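Local coordinates for protein putative glutathione S-transferase (Corynebacterium glutamicum, PDB 3M1G) that probably acts as a glutathione transferase of the ECM4-like, omega-related group, at residues N29-R34 with V150-P155; V65-C70 with I136-L141; H74-T79 with S156-F161. One frame throughout, in Å; residues are numbered along the deposited sequence.

Contact 1 (N29-R34 with V150-P155); sequences NYIDDR and VTNDYP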
ATOM      1  N   ASN A  29     -33.098  12.358  -0.774  1.00 50.26           N
ATOM      2  CA  ASN A  29     -33.392  13.391   0.275  1.00 50.01           C
ATOM      3  C   ASN A  29     -32.250  14.412   0.356  1.00 48.13           C
ATOM      4  O   ASN A  29     -31.753  14.694   1.445  1.00 49.02           O
ATOM      5  CB  ASN A  29     -33.680  12.737   1.662  1.00 50.71           C
ATOM      6  CG  ASN A  29     -32.702  11.583   2.008  1.00 53.40           C
ATOM      7  OD1 ASN A  29     -31.519  11.807   2.308  1.00 56.40           O
ATOM      8  ND2 ASN A  29     -33.211  10.335   1.965  1.00 57.94           N
ATOM      9  N   TYR A  30     -31.831  14.929  -0.808  1.00 45.19           N
ATOM     10  CA  TYR A  30     -30.945  16.094  -0.898  1.00 43.05           C
ATOM     11  C   TYR A  30     -31.638  17.417  -0.421  1.00 40.02           C
ATOM     12  O   TYR A  30     -32.651  17.865  -1.027  1.00 39.68           O
ATOM     13  CB  TYR A  30     -30.499  16.269  -2.338  1.00 43.32           C
ATOM     14  CG  TYR A  30     -29.628  17.483  -2.534  1.00 45.34           C
ATOM     15  CD1 TYR A  30     -28.438  17.627  -1.817  1.00 45.61           C
ATOM     16  CD2 TYR A  30     -29.998  18.501  -3.426  1.00 47.06           C
ATOM     17  CE1 TYR A  30     -27.634  18.741  -1.989  1.00 45.86           C
ATOM     18  CE2 TYR A  30     -29.193  19.614  -3.619  1.00 46.90           C
ATOM     19  CZ  TYR A  30     -28.014  19.728  -2.895  1.00 47.07           C
ATOM     20  OH  TYR A  30     -27.214  20.828  -3.087  1.00 47.46           O
ATOM     21  N   ILE A  31     -31.113  18.014   0.655  1.00 35.58           N
ATOM     22  CA  ILE A  31     -31.738  19.172   1.295  1.00 32.19           C
ATOM     23  C   ILE A  31     -30.754  20.326   1.307  1.00 29.64           C
ATOM     24  O   ILE A  31     -29.699  20.239   1.956  1.00 28.63           O
ATOM     25  CB  ILE A  31     -32.168  18.855   2.734  1.00 33.00           C
ATOM     26  CG1 ILE A  31     -32.922  17.526   2.793  1.00 35.25           C
ATOM     27  CG2 ILE A  31     -33.056  19.964   3.298  1.00 30.54           C
ATOM     28  CD1 ILE A  31     -33.695  17.362   4.075  1.00 38.46           C
ATOM     29  N   ASP A  32     -31.088  21.390   0.579  1.00 26.76           N
ATOM     30  CA  ASP A  32     -30.188  22.531   0.386  1.00 26.35           C
ATOM     31  C   ASP A  32     -30.774  23.847   0.876  1.00 24.82           C
ATOM     32  O   ASP A  32     -30.510  24.897   0.290  1.00 25.00           O
ATOM     33  CB  ASP A  32     -29.729  22.655  -1.090  1.00 26.63           C
ATOM     34  CG  ASP A  32     -30.888  22.875  -2.046  1.00 28.87           C
ATOM     35  OD1 ASP A  32     -32.052  22.593  -1.657  1.00 29.18           O
ATOM     36  OD2 ASP A  32     -30.653  23.336  -3.189  1.00 33.67           O
ATOM     37  N   ASP A  33     -31.551  23.814   1.967  1.00 23.76           N
ATOM     38  CA  ASP A  33     -31.847  25.048   2.705  1.00 22.60           C
ATOM     39  C   ASP A  33     -30.525  25.583   3.227  1.00 21.71           C
ATOM     40  O   ASP A  33     -29.526  24.877   3.196  1.00 20.14           O
ATOM     41  CB  ASP A  33     -32.779  24.803   3.906  1.00 22.84           C
ATOM     42  CG  ASP A  33     -34.186  24.488   3.513  1.00 24.49           C
ATOM     43  OD1 ASP A  33     -34.528  24.538   2.296  1.00 25.56           O
ATOM     44  OD2 ASP A  33     -34.994  24.226   4.445  1.00 26.20           O
ATOM     45  N   ARG A  34     -30.516  26.827   3.713  1.00 21.03           N
ATOM     46  CA  ARG A  34     -29.291  27.446   4.228  1.00 21.93           C
ATOM     47  C   ARG A  34     -29.615  28.178   5.521  1.00 21.38           C
ATOM     48  O   ARG A  34     -30.760  28.623   5.715  1.00 20.42           O
ATOM     49  CB  ARG A  34     -28.709  28.420   3.192  1.00 22.70           C
ATOM     50  CG  ARG A  34     -28.134  27.717   1.957  1.00 23.77           C
ATOM     51  CD  ARG A  34     -27.629  28.749   0.900  1.00 26.94           C
ATOM     52  NE  ARG A  34     -26.624  29.610   1.535  1.00 27.83           N
ATOM     53  CZ  ARG A  34     -26.507  30.932   1.367  1.00 29.07           C
ATOM     54  NH1 ARG A  34     -27.303  31.604   0.560  1.00 29.34           N
ATOM     55  NH2 ARG A  34     -25.578  31.606   2.037  1.00 26.99           N
ATOM     56  N   VAL A 150     -32.172  20.487   8.336  1.00 24.50           N
ATOM     57  CA  VAL A 150     -32.086  21.801   7.702  1.00 23.00           C
ATOM     58  C   VAL A 150     -31.322  21.729   6.399  1.00 23.78           C
ATOM     59  O   VAL A 150     -31.810  22.197   5.358  1.00 24.62           O
ATOM     60  CB  VAL A 150     -31.444  22.815   8.671  1.00 22.67           C
ATOM     61  CG1 VAL A 150     -31.274  24.164   7.991  1.00 21.22           C
ATOM     62  CG2 VAL A 150     -32.303  22.892   9.954  1.00 20.37           C
ATOM     63  N   THR A 151     -30.144  21.114   6.423  1.00 23.00           N
ATOM     64  CA  THR A 151     -29.372  20.961   5.210  1.00 23.48           C
ATOM     65  C   THR A 151     -28.394  19.789   5.276  1.00 23.56           C
ATOM     66  O   THR A 151     -27.820  19.506   6.326  1.00 23.42           O
ATOM     67  CB  THR A 151     -28.523  22.237   4.885  1.00 24.46           C
ATOM     68  OG1 THR A 151     -27.528  21.922   3.894  1.00 21.49           O
ATOM     69  CG2 THR A 151     -27.853  22.771   6.133  1.00 21.94           C
ATOM     70  N   ASN A 152     -28.195  19.141   4.135  1.00 24.19           N
ATOM     71  CA  ASN A 152     -27.107  18.175   3.956  1.00 25.74           C
ATOM     72  C   ASN A 152     -26.239  18.532   2.754  1.00 26.21           C
ATOM     73  O   ASN A 152     -25.536  17.693   2.203  1.00 27.06           O
ATOM     74  CB  ASN A 152     -27.615  16.713   3.850  1.00 25.61           C
ATOM     75  CG  ASN A 152     -28.689  16.532   2.831  1.00 27.46           C
ATOM     76  OD1 ASN A 152     -28.711  17.205   1.806  1.00 28.28           O
ATOM     77  ND2 ASN A 152     -29.627  15.608   3.113  1.00 29.33           N
ATOM     78  N   ASP A 153     -26.281  19.791   2.349  1.00 27.17           N
ATOM     79  CA  ASP A 153     -25.459  20.243   1.265  1.00 27.63           C
ATOM     80  C   ASP A 153     -24.084  20.672   1.820  1.00 26.82           C
ATOM     81  O   ASP A 153     -23.867  21.849   2.201  1.00 26.05           O
ATOM     82  CB  ASP A 153     -26.153  21.377   0.540  1.00 29.17           C
ATOM     83  CG  ASP A 153     -25.344  21.863  -0.643  1.00 32.36           C
ATOM     84  OD1 ASP A 153     -25.064  21.047  -1.513  1.00 35.65           O
ATOM     85  OD2 ASP A 153     -24.978  23.039  -0.671  1.00 40.01           O
ATOM     86  N   TYR A 154     -23.168  19.712   1.878  1.00 25.56           N
ATOM     87  CA  TYR A 154     -21.924  19.888   2.650  1.00 25.68           C
ATOM     88  C   TYR A 154     -21.010  21.031   2.131  1.00 24.70           C
ATOM     89  O   TYR A 154     -20.400  21.717   2.961  1.00 24.16           O
ATOM     90  CB  TYR A 154     -21.158  18.545   2.885  1.00 26.33           C
ATOM     91  CG  TYR A 154     -20.790  17.860   1.616  1.00 26.32           C
ATOM     92  CD1 TYR A 154     -19.633  18.214   0.940  1.00 29.45           C
ATOM     93  CD2 TYR A 154     -21.632  16.927   1.040  1.00 28.31           C
ATOM     94  CE1 TYR A 154     -19.323  17.661  -0.274  1.00 29.01           C
ATOM     95  CE2 TYR A 154     -21.334  16.345  -0.197  1.00 30.75           C
ATOM     96  CZ  TYR A 154     -20.164  16.731  -0.842  1.00 32.13           C
ATOM     97  OH  TYR A 154     -19.810  16.182  -2.026  1.00 34.53           O
ATOM     98  N   PRO A 155     -20.973  21.302   0.800  1.00 24.78           N
ATOM     99  CA  PRO A 155     -20.199  22.499   0.368  1.00 25.32           C
ATOM    100  C   PRO A 155     -20.740  23.840   0.929  1.00 25.49           C
ATOM    101  O   PRO A 155     -19.945  24.675   1.357  1.00 25.64           O
ATOM    102  CB  PRO A 155     -20.307  22.483  -1.158  1.00 25.82           C
ATOM    103  CG  PRO A 155     -20.675  20.985  -1.504  1.00 25.54           C
ATOM    104  CD  PRO A 155     -21.550  20.571  -0.361  1.00 24.97           C
TER
HETATM  105  O   HOH W   1     -27.208  25.317  -0.517  1.00 41.82           O
HETATM  106  O   HOH W   2     -26.240  24.825   3.820  1.00 30.32           O

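Contact 2 (V65-C70 with I136-L141); sequences VAARAC and ITVPAL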
ATOM      1  N   VAL A  65     -24.537  16.859  12.616  1.00 21.95           N
ATOM      2  CA  VAL A  65     -24.556  15.416  12.733  1.00 22.66           C
ATOM      3  C   VAL A  65     -23.491  14.962  11.744  1.00 23.33           C
ATOM      4  O   VAL A  65     -23.582  15.243  10.548  1.00 22.52           O
ATOM      5  CB  VAL A  65     -25.920  14.798  12.406  1.00 22.67           C
ATOM      6  CG1 VAL A  65     -25.812  13.194  12.405  1.00 24.07           C
ATOM      7  CG2 VAL A  65     -27.005  15.288  13.408  1.00 22.78           C
ATOM      8  N   ALA A  66     -22.448  14.338  12.275  1.00 23.65           N
ATOM      9  CA  ALA A  66     -21.266  13.982  11.500  1.00 24.51           C
ATOM     10  C   ALA A  66     -20.838  12.531  11.788  1.00 25.30           C
ATOM     11  O   ALA A  66     -21.457  11.831  12.621  1.00 26.52           O
ATOM     12  CB  ALA A  66     -20.125  14.974  11.824  1.00 24.00           C
ATOM     13  N   ALA A  67     -19.828  12.046  11.074  1.00 25.00           N
ATOM     14  CA  ALA A  67     -19.238  10.726  11.360  1.00 24.88           C
ATOM     15  C   ALA A  67     -17.737  10.895  11.259  1.00 24.15           C
ATOM     16  O   ALA A  67     -17.238  11.522  10.300  1.00 24.08           O
ATOM     17  CB  ALA A  67     -19.733   9.655  10.337  1.00 24.78           C
ATOM     18  N   ARG A  68     -17.010  10.332  12.213  1.00 23.50           N
ATOM     19  CA  ARG A  68     -15.537  10.388  12.191  1.00 23.82           C
ATOM     20  C   ARG A  68     -14.920   9.836  10.919  1.00 23.02           C
ATOM     21  O   ARG A  68     -13.942  10.370  10.425  1.00 23.70           O
ATOM     22  CB  ARG A  68     -14.950   9.619  13.381  1.00 24.85           C
ATOM     23  CG  ARG A  68     -15.245  10.224  14.738  1.00 28.49           C
ATOM     24  CD  ARG A  68     -14.528  11.602  14.900  1.00 33.19           C
ATOM     25  NE  ARG A  68     -14.713  12.097  16.262  1.00 37.68           N
ATOM     26  CZ  ARG A  68     -14.647  13.376  16.635  1.00 42.12           C
ATOM     27  NH1 ARG A  68     -14.403  14.354  15.750  1.00 39.70           N
ATOM     28  NH2 ARG A  68     -14.858  13.687  17.913  1.00 45.10           N
ATOM     29  N   ALA A  69     -15.500   8.779  10.372  1.00 23.07           N
ATOM     30  CA  ALA A  69     -14.890   8.092   9.213  1.00 23.21           C
ATOM     31  C   ALA A  69     -15.070   8.830   7.897  1.00 22.83           C
ATOM     32  O   ALA A  69     -14.299   8.649   6.968  1.00 23.43           O
ATOM     33  CB  ALA A  69     -15.463   6.634   9.091  1.00 22.11           C
ATOM     34  N   CYS A  70     -16.099   9.648   7.812  1.00 22.48           N
ATOM     35  CA  CYS A  70     -16.552  10.219   6.553  1.00 23.26           C
ATOM     36  C   CYS A  70     -15.775  11.500   6.241  1.00 22.62           C
ATOM     37  O   CYS A  70     -15.801  12.432   7.045  1.00 22.24           O
ATOM     38  CB  CYS A  70     -18.069  10.529   6.660  1.00 24.29           C
ATOM     39  SG  CYS A  70     -18.733  11.475   5.248  1.00 28.15           S
ATOM     40  N   ILE A 136     -30.595   9.176   8.257  1.00 45.34           N
ATOM     41  CA  ILE A 136     -30.269  10.426   7.546  1.00 44.57           C
ATOM     42  C   ILE A 136     -28.839  10.493   6.944  1.00 43.32           C
ATOM     43  O   ILE A 136     -27.866   9.926   7.472  1.00 43.33           O
ATOM     44  CB  ILE A 136     -30.522  11.715   8.423  1.00 45.21           C
ATOM     45  CG1 ILE A 136     -29.440  11.895   9.514  1.00 45.57           C
ATOM     46  CG2 ILE A 136     -31.964  11.737   9.007  1.00 45.76           C
ATOM     47  CD1 ILE A 136     -29.319  13.348  10.006  1.00 43.22           C
ATOM     48  N   THR A 137     -28.745  11.214   5.831  1.00 41.69           N
ATOM     49  CA  THR A 137     -27.464  11.558   5.195  1.00 40.58           C
ATOM     50  C   THR A 137     -26.583  12.468   6.093  1.00 38.64           C
ATOM     51  O   THR A 137     -27.079  13.435   6.695  1.00 36.86           O
ATOM     52  CB  THR A 137     -27.718  12.282   3.841  1.00 40.80           C
ATOM     53  OG1 THR A 137     -28.625  11.507   3.043  1.00 42.20           O
ATOM     54  CG2 THR A 137     -26.419  12.507   3.078  1.00 40.41           C
ATOM     55  N   VAL A 138     -25.293  12.128   6.154  1.00 36.18           N
ATOM     56  CA  VAL A 138     -24.282  12.830   6.942  1.00 35.08           C
ATOM     57  C   VAL A 138     -23.235  13.425   5.998  1.00 32.12           C
ATOM     58  O   VAL A 138     -22.938  12.817   4.974  1.00 32.49           O
ATOM     59  CB  VAL A 138     -23.613  11.825   7.917  1.00 35.85           C
ATOM     60  CG1 VAL A 138     -22.271  12.333   8.404  1.00 38.66           C
ATOM     61  CG2 VAL A 138     -24.546  11.492   9.084  1.00 37.77           C
ATOM     62  N   PRO A 139     -22.680  14.619   6.305  1.00 28.56           N
ATOM     63  CA  PRO A 139     -23.012  15.520   7.413  1.00 27.22           C
ATOM     64  C   PRO A 139     -24.335  16.231   7.156  1.00 25.46           C
ATOM     65  O   PRO A 139     -24.720  16.404   6.005  1.00 25.30           O
ATOM     66  CB  PRO A 139     -21.873  16.539   7.408  1.00 26.66           C
ATOM     67  CG  PRO A 139     -21.425  16.604   5.964  1.00 27.00           C
ATOM     68  CD  PRO A 139     -21.701  15.219   5.392  1.00 27.89           C
ATOM     69  N   ALA A 140     -24.990  16.627   8.240  1.00 24.13           N
ATOM     70  CA  ALA A 140     -26.225  17.388   8.199  1.00 23.89           C
ATOM     71  C   ALA A 140     -26.292  18.358   9.363  1.00 23.58           C
ATOM     72  O   ALA A 140     -25.778  18.079  10.455  1.00 24.11           O
ATOM     73  CB  ALA A 140     -27.459  16.447   8.229  1.00 22.51           C
ATOM     74  N   LEU A 141     -26.936  19.503   9.123  1.00 23.25           N
ATOM     75  CA  LEU A 141     -27.365  20.381  10.223  1.00 23.28           C
ATOM     76  C   LEU A 141     -28.833  20.102  10.494  1.00 23.10           C
ATOM     77  O   LEU A 141     -29.659  20.059   9.566  1.00 21.55           O
ATOM     78  CB  LEU A 141     -27.102  21.860   9.895  1.00 22.88           C
ATOM     79  CG  LEU A 141     -25.631  22.295   9.860  1.00 24.67           C
ATOM     80  CD1 LEU A 141     -25.542  23.658   9.134  1.00 25.36           C
ATOM     81  CD2 LEU A 141     -25.137  22.391  11.315  1.00 27.96           C
TER

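Contact 3 (H74-T79 with S156-F161); sequences HRTVIT and SITIDF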
ATOM      1  N   HIS A  74     -15.921  15.249   7.818  1.00 20.13           N
ATOM      2  CA  HIS A  74     -14.729  15.732   8.439  1.00 19.94           C
ATOM      3  C   HIS A  74     -14.517  17.241   8.139  1.00 20.09           C
ATOM      4  O   HIS A  74     -14.148  17.997   9.035  1.00 20.21           O
ATOM      5  CB  HIS A  74     -13.518  14.871   7.999  1.00 20.08           C
ATOM      6  CG  HIS A  74     -12.356  14.913   8.939  1.00 19.38           C
ATOM      7  ND1 HIS A  74     -11.203  14.178   8.723  1.00 19.36           N
ATOM      8  CD2 HIS A  74     -12.148  15.618  10.071  1.00 18.12           C
ATOM      9  CE1 HIS A  74     -10.337  14.426   9.698  1.00 22.15           C
ATOM     10  NE2 HIS A  74     -10.883  15.302  10.531  1.00 20.86           N
ATOM     11  N   ARG A  75     -14.761  17.679   6.909  1.00 20.14           N
ATOM     12  CA  ARG A  75     -14.668  19.126   6.592  1.00 20.46           C
ATOM     13  C   ARG A  75     -15.460  20.027   7.568  1.00 20.41           C
ATOM     14  O   ARG A  75     -14.961  21.067   8.016  1.00 21.85           O
ATOM     15  CB  ARG A  75     -15.289  19.402   5.246  1.00 20.91           C
ATOM     16  CG  ARG A  75     -14.739  18.640   4.037  1.00 22.18           C
ATOM     17  CD  ARG A  75     -15.544  19.071   2.833  1.00 21.63           C
ATOM     18  NE  ARG A  75     -15.068  18.524   1.586  1.00 20.51           N
ATOM     19  CZ  ARG A  75     -15.575  18.871   0.398  1.00 23.38           C
ATOM     20  NH1 ARG A  75     -15.117  18.313  -0.699  1.00 21.78           N
ATOM     21  NH2 ARG A  75     -16.547  19.783   0.306  1.00 21.65           N
ATOM     22  N   THR A  76     -16.688  19.617   7.864  1.00 20.22           N
ATOM     23  CA  THR A  76     -17.577  20.385   8.711  1.00 20.75           C
ATOM     24  C   THR A  76     -17.106  20.424  10.141  1.00 21.21           C
ATOM     25  O   THR A  76     -17.239  21.481  10.835  1.00 20.93           O
ATOM     26  CB  THR A  76     -19.086  19.913   8.617  1.00 20.05           C
ATOM     27  OG1 THR A  76     -19.301  18.670   9.288  1.00 21.72           O
ATOM     28  CG2 THR A  76     -19.533  19.760   7.210  1.00 21.25           C
ATOM     29  N   VAL A  77     -16.533  19.311  10.600  1.00 21.31           N
ATOM     30  CA  VAL A  77     -16.006  19.223  11.969  1.00 21.27           C
ATOM     31  C   VAL A  77     -14.766  20.088  12.147  1.00 21.74           C
ATOM     32  O   VAL A  77     -14.622  20.820  13.150  1.00 21.56           O
ATOM     33  CB  VAL A  77     -15.752  17.755  12.399  1.00 21.85           C
ATOM     34  CG1 VAL A  77     -15.133  17.666  13.835  1.00 21.33           C
ATOM     35  CG2 VAL A  77     -17.052  16.976  12.350  1.00 21.86           C
ATOM     36  N   ILE A  78     -13.883  20.046  11.157  1.00 21.73           N
ATOM     37  CA  ILE A  78     -12.649  20.836  11.202  1.00 20.76           C
ATOM     38  C   ILE A  78     -13.032  22.344  11.231  1.00 20.93           C
ATOM     39  O   ILE A  78     -12.474  23.108  11.998  1.00 18.99           O
ATOM     40  CB  ILE A  78     -11.766  20.580   9.945  1.00 20.52           C
ATOM     41  CG1 ILE A  78     -11.164  19.145   9.952  1.00 22.31           C
ATOM     42  CG2 ILE A  78     -10.682  21.581   9.851  1.00 16.71           C
ATOM     43  CD1 ILE A  78     -10.650  18.645   8.521  1.00 20.88           C
ATOM     44  N   THR A  79     -13.966  22.739  10.368  1.00 21.38           N
ATOM     45  CA  THR A  79     -14.328  24.138  10.232  1.00 21.36           C
ATOM     46  C   THR A  79     -14.996  24.624  11.532  1.00 21.66           C
ATOM     47  O   THR A  79     -14.676  25.705  12.031  1.00 20.81           O
ATOM     48  CB  THR A  79     -15.224  24.340   9.009  1.00 22.18           C
ATOM     49  OG1 THR A  79     -14.517  23.889   7.837  1.00 21.18           O
ATOM     50  CG2 THR A  79     -15.616  25.821   8.842  1.00 19.25           C
ATOM     51  N   SER A 156     -22.053  24.037   0.970  1.00 24.65           N
ATOM     52  CA  SER A 156     -22.559  25.266   1.517  1.00 24.66           C
ATOM     53  C   SER A 156     -22.479  25.311   3.036  1.00 24.47           C
ATOM     54  O   SER A 156     -22.391  26.404   3.616  1.00 23.06           O
ATOM     55  CB  SER A 156     -23.979  25.598   0.999  1.00 25.91           C
ATOM     56  OG  SER A 156     -24.911  24.717   1.530  1.00 27.66           O
ATOM     57  N   ILE A 157     -22.403  24.158   3.697  1.00 23.76           N
ATOM     58  CA  ILE A 157     -22.291  24.157   5.141  1.00 23.30           C
ATOM     59  C   ILE A 157     -21.027  24.876   5.582  1.00 22.70           C
ATOM     60  O   ILE A 157     -21.094  25.752   6.421  1.00 22.46           O
ATOM     61  CB  ILE A 157     -22.409  22.734   5.767  1.00 23.93           C
ATOM     62  CG1 ILE A 157     -23.848  22.248   5.636  1.00 25.25           C
ATOM     63  CG2 ILE A 157     -22.000  22.730   7.272  1.00 22.54           C
ATOM     64  CD1 ILE A 157     -24.089  20.785   6.072  1.00 25.32           C
ATOM     65  N   THR A 158     -19.876  24.543   5.008  1.00 22.31           N
ATOM     66  CA  THR A 158     -18.620  25.132   5.455  1.00 22.01           C
ATOM     67  C   THR A 158     -18.487  26.578   4.967  1.00 21.35           C
ATOM     68  O   THR A 158     -17.997  27.435   5.707  1.00 21.04           O
ATOM     69  CB  THR A 158     -17.371  24.276   5.036  1.00 22.93           C
ATOM     70  OG1 THR A 158     -17.440  23.994   3.630  1.00 21.75           O
ATOM     71  CG2 THR A 158     -17.332  22.923   5.830  1.00 21.25           C
ATOM     72  N   ILE A 159     -18.970  26.877   3.767  1.00 21.16           N
ATOM     73  CA  ILE A 159     -18.944  28.258   3.307  1.00 21.49           C
ATOM     74  C   ILE A 159     -19.793  29.099   4.249  1.00 21.21           C
ATOM     75  O   ILE A 159     -19.378  30.157   4.721  1.00 21.43           O
ATOM     76  CB  ILE A 159     -19.429  28.401   1.837  1.00 21.47           C
ATOM     77  CG1 ILE A 159     -18.485  27.709   0.875  1.00 23.88           C
ATOM     78  CG2 ILE A 159     -19.538  29.841   1.428  1.00 21.54           C
ATOM     79  CD1 ILE A 159     -17.004  28.104   1.070  1.00 23.48           C
ATOM     80  N   ASP A 160     -20.975  28.608   4.577  1.00 21.59           N
ATOM     81  CA  ASP A 160     -21.866  29.363   5.473  1.00 21.48           C
ATOM     82  C   ASP A 160     -21.330  29.458   6.907  1.00 21.59           C
ATOM     83  O   ASP A 160     -21.477  30.508   7.548  1.00 20.73           O
ATOM     84  CB  ASP A 160     -23.285  28.816   5.413  1.00 20.00           C
ATOM     85  CG  ASP A 160     -23.971  29.112   4.054  1.00 23.57           C
ATOM     86  OD1 ASP A 160     -23.427  29.919   3.231  1.00 23.09           O
ATOM     87  OD2 ASP A 160     -25.091  28.585   3.826  1.00 24.31           O
ATOM     88  N   PHE A 161     -20.681  28.406   7.411  1.00 21.40           N
ATOM     89  CA  PHE A 161     -20.001  28.530   8.732  1.00 20.85           C
ATOM     90  C   PHE A 161     -19.037  29.742   8.728  1.00 21.09           C
ATOM     91  O   PHE A 161     -18.965  30.482   9.709  1.00 21.32           O
ATOM     92  CB  PHE A 161     -19.197  27.280   9.136  1.00 20.25           C
ATOM     93  CG  PHE A 161     -19.991  26.123   9.664  1.00 19.82           C
ATOM     94  CD1 PHE A 161     -21.365  26.197   9.957  1.00 19.64           C
ATOM     95  CD2 PHE A 161     -19.342  24.906   9.857  1.00 19.28           C
ATOM     96  CE1 PHE A 161     -22.035  25.116  10.451  1.00 18.73           C
ATOM     97  CE2 PHE A 161     -19.992  23.834  10.375  1.00 17.89           C
ATOM     98  CZ  PHE A 161     -21.353  23.916  10.686  1.00 18.61           C
TER
HETATM   99  O   HOH W   3     -17.750  21.513   2.491  1.00 22.25           O

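Contact 1 (N29-R34 with V150-P155)
N29-I31, at the start of the ordered chain, dock by hydrogen bonds on N152 and D153, the turn that leads from edge strand 149-151 of the thioredoxin-like sheet into helix 154-163. The buried amide of N152 is the centre of the contact. Its ND2 gives a hydrogen to N29 O at 2.9 Å, and the bond is nearly straight (165°), lying in both the amide plane and the carbonyl plane. Its OD1 receives I31 N at 2.8 Å (173° at the hydrogen), though this donor is tilted from the carbonyl plane. The backbone N of N152 adds a third bond, 2.9 Å to I31 O. CG of N152 lies between its own backbone N and carbonyl carbon (chi1 52°), which keeps amide and backbone N-H beside the same passing chain. Asparagine suits the place because its donor and acceptor imitate a peptide group.

Y30 reaches out to donate its OH to D153 OD1 at 2.7 Å. The oxygen lies at the ring edge, in the ring plane, whereas the phenol comes from above the carboxylate, whose plane is almost perpendicular to the ring. Beyond them, I31 CG2 rests 3.3 Å from V150 O. D33 turns its carboxylate to F53 N and W55 NE1. T151 OG1 accepts D153 N at 2.9 Å, an ST turn that shapes the bend.

D153 also serves as N-cap of helix 154-163, and its OD2 is bonded to S156 OG and receives a hydrogen from a water. Phenol, serine, water and helix start together would probably favour the charged carboxylate, while both polar atoms of the N152 amide are satisfied by the backbone of the docked chain.

Contact 2 (V65-C70 with I136-L141)
V138 reaches across to the chain at V65-A67, just where strands 62-66 and 140-143 begin to part. The bond from CA to CB heads toward the other segment, and at CB the side chain forks. CG1, anti to the backbone N (chi1 160°), settles against the backbone, 3.6 Å from A66 CA and equally 3.6 Å from A67 N, with A67 CB 4.2 Å away. CG2 takes the other direction and meets V65 CG1 at 3.9 Å, the two valines crossing at about a right angle. V65 CG1 also touches I136 CD1, so V138, V65 and I136 form a short row of apolar contacts. A branched valine fits because its two methyls can fill two different places, while the small A67 leaves the methyl close to the backbone.

Next to it the strands pair in antiparallel fashion. V65 and A140 form a hydrogen-bonded pair, with V65 N to A140 O at 2.8 Å and A140 N to V65 O at 3.0 Å. V65 O also receives a CA-H contact from P139 CA at 3.2 Å. The peptide bond before P139 is cis, which marks it as the conserved cis-proline position of thioredoxin-like domains. The V138 carbonyl just before it lies near C70, the predicted nucleophile, SG to O 4.4 Å. In related transferases the backbone just before this proline usually holds glutathione; here V138 N is bonded to T97 OG1.

C70 stands at the N-cap of helix 71-83, its side chain capping a backbone N of the first turn. A66, whose small CB turns to that helix, and V138 both pack on A73, and P139 lies against T76 and Y154. Strand 62-66 is flanked on its other side by strand 90-93, while L141 carries the sheet onto I157 and F161 of helix 154-163.

Contact 3 (H74-T79 with S156-F161)
R75 and T158 open the contact between helices 71-83 and 154-163, whose local axes run nearly parallel, 10° apart at 9.5 Å. The extended R75 chain brings NH2 to a water 3.0 Å away, at the edge and in the plane of the guanidinium. That water donates to T158 OG1, which is also bonded to E243 OE2. The other branch, T158 CG2, inserts between R75, T76 and T79, 3.7 Å from R75 O and 3.6 Å from T79 OG1.

One residue on, T76 offers its methyl: CG2 meets I157 CG2 at 3.9 Å, while OG1 turns back to A73 O. T76 O lies at the edge of the F161 ring, near its plane, 3.7 Å from CE2, and I157 CG2 lies over one ring face near the rim. At T79, OG1 gives its hydrogen to R75 O at 2.9 Å, reaching it from the face opposite to T79 N. CG2 of T79, anti to the backbone N, then falls at the F161 edge, 4.0 Å from F161 CD2.

Threonine suits this interface because its hydroxyl can be paid off within its own helix or by E243 of helix 243-253, leaving the methyl to pack. Methyls and a ring edge thus meet carbons and oxygens, among them the doubly bonded R75 O, and the water bridges the polar ends of R75 and T158.

The three contacts meet in one thioredoxin-like domain. Contacts 1 and 2 share its sheet: L141 probably bonds to both V150 and T151 of the neighbouring strand (V150 N to L141 O 2.8 Å), a classic beta bulge. Contacts 2 and 3 join sheet to helices, with A66 CB 3.7 Å from V77 CG2. Contact 1 is tied to contact 3 by a salt bridge, R34 NE to D160 OD2 at 2.9 Å. The predicted nucleophile C70 belongs to contact 2; its side chain is about 6 Å from those of Y201, the predicted proton donor/acceptor, and Y302, predicted to lower the cysteine pKa, about 8 Å from that of T76 and about 10 Å from that of N152.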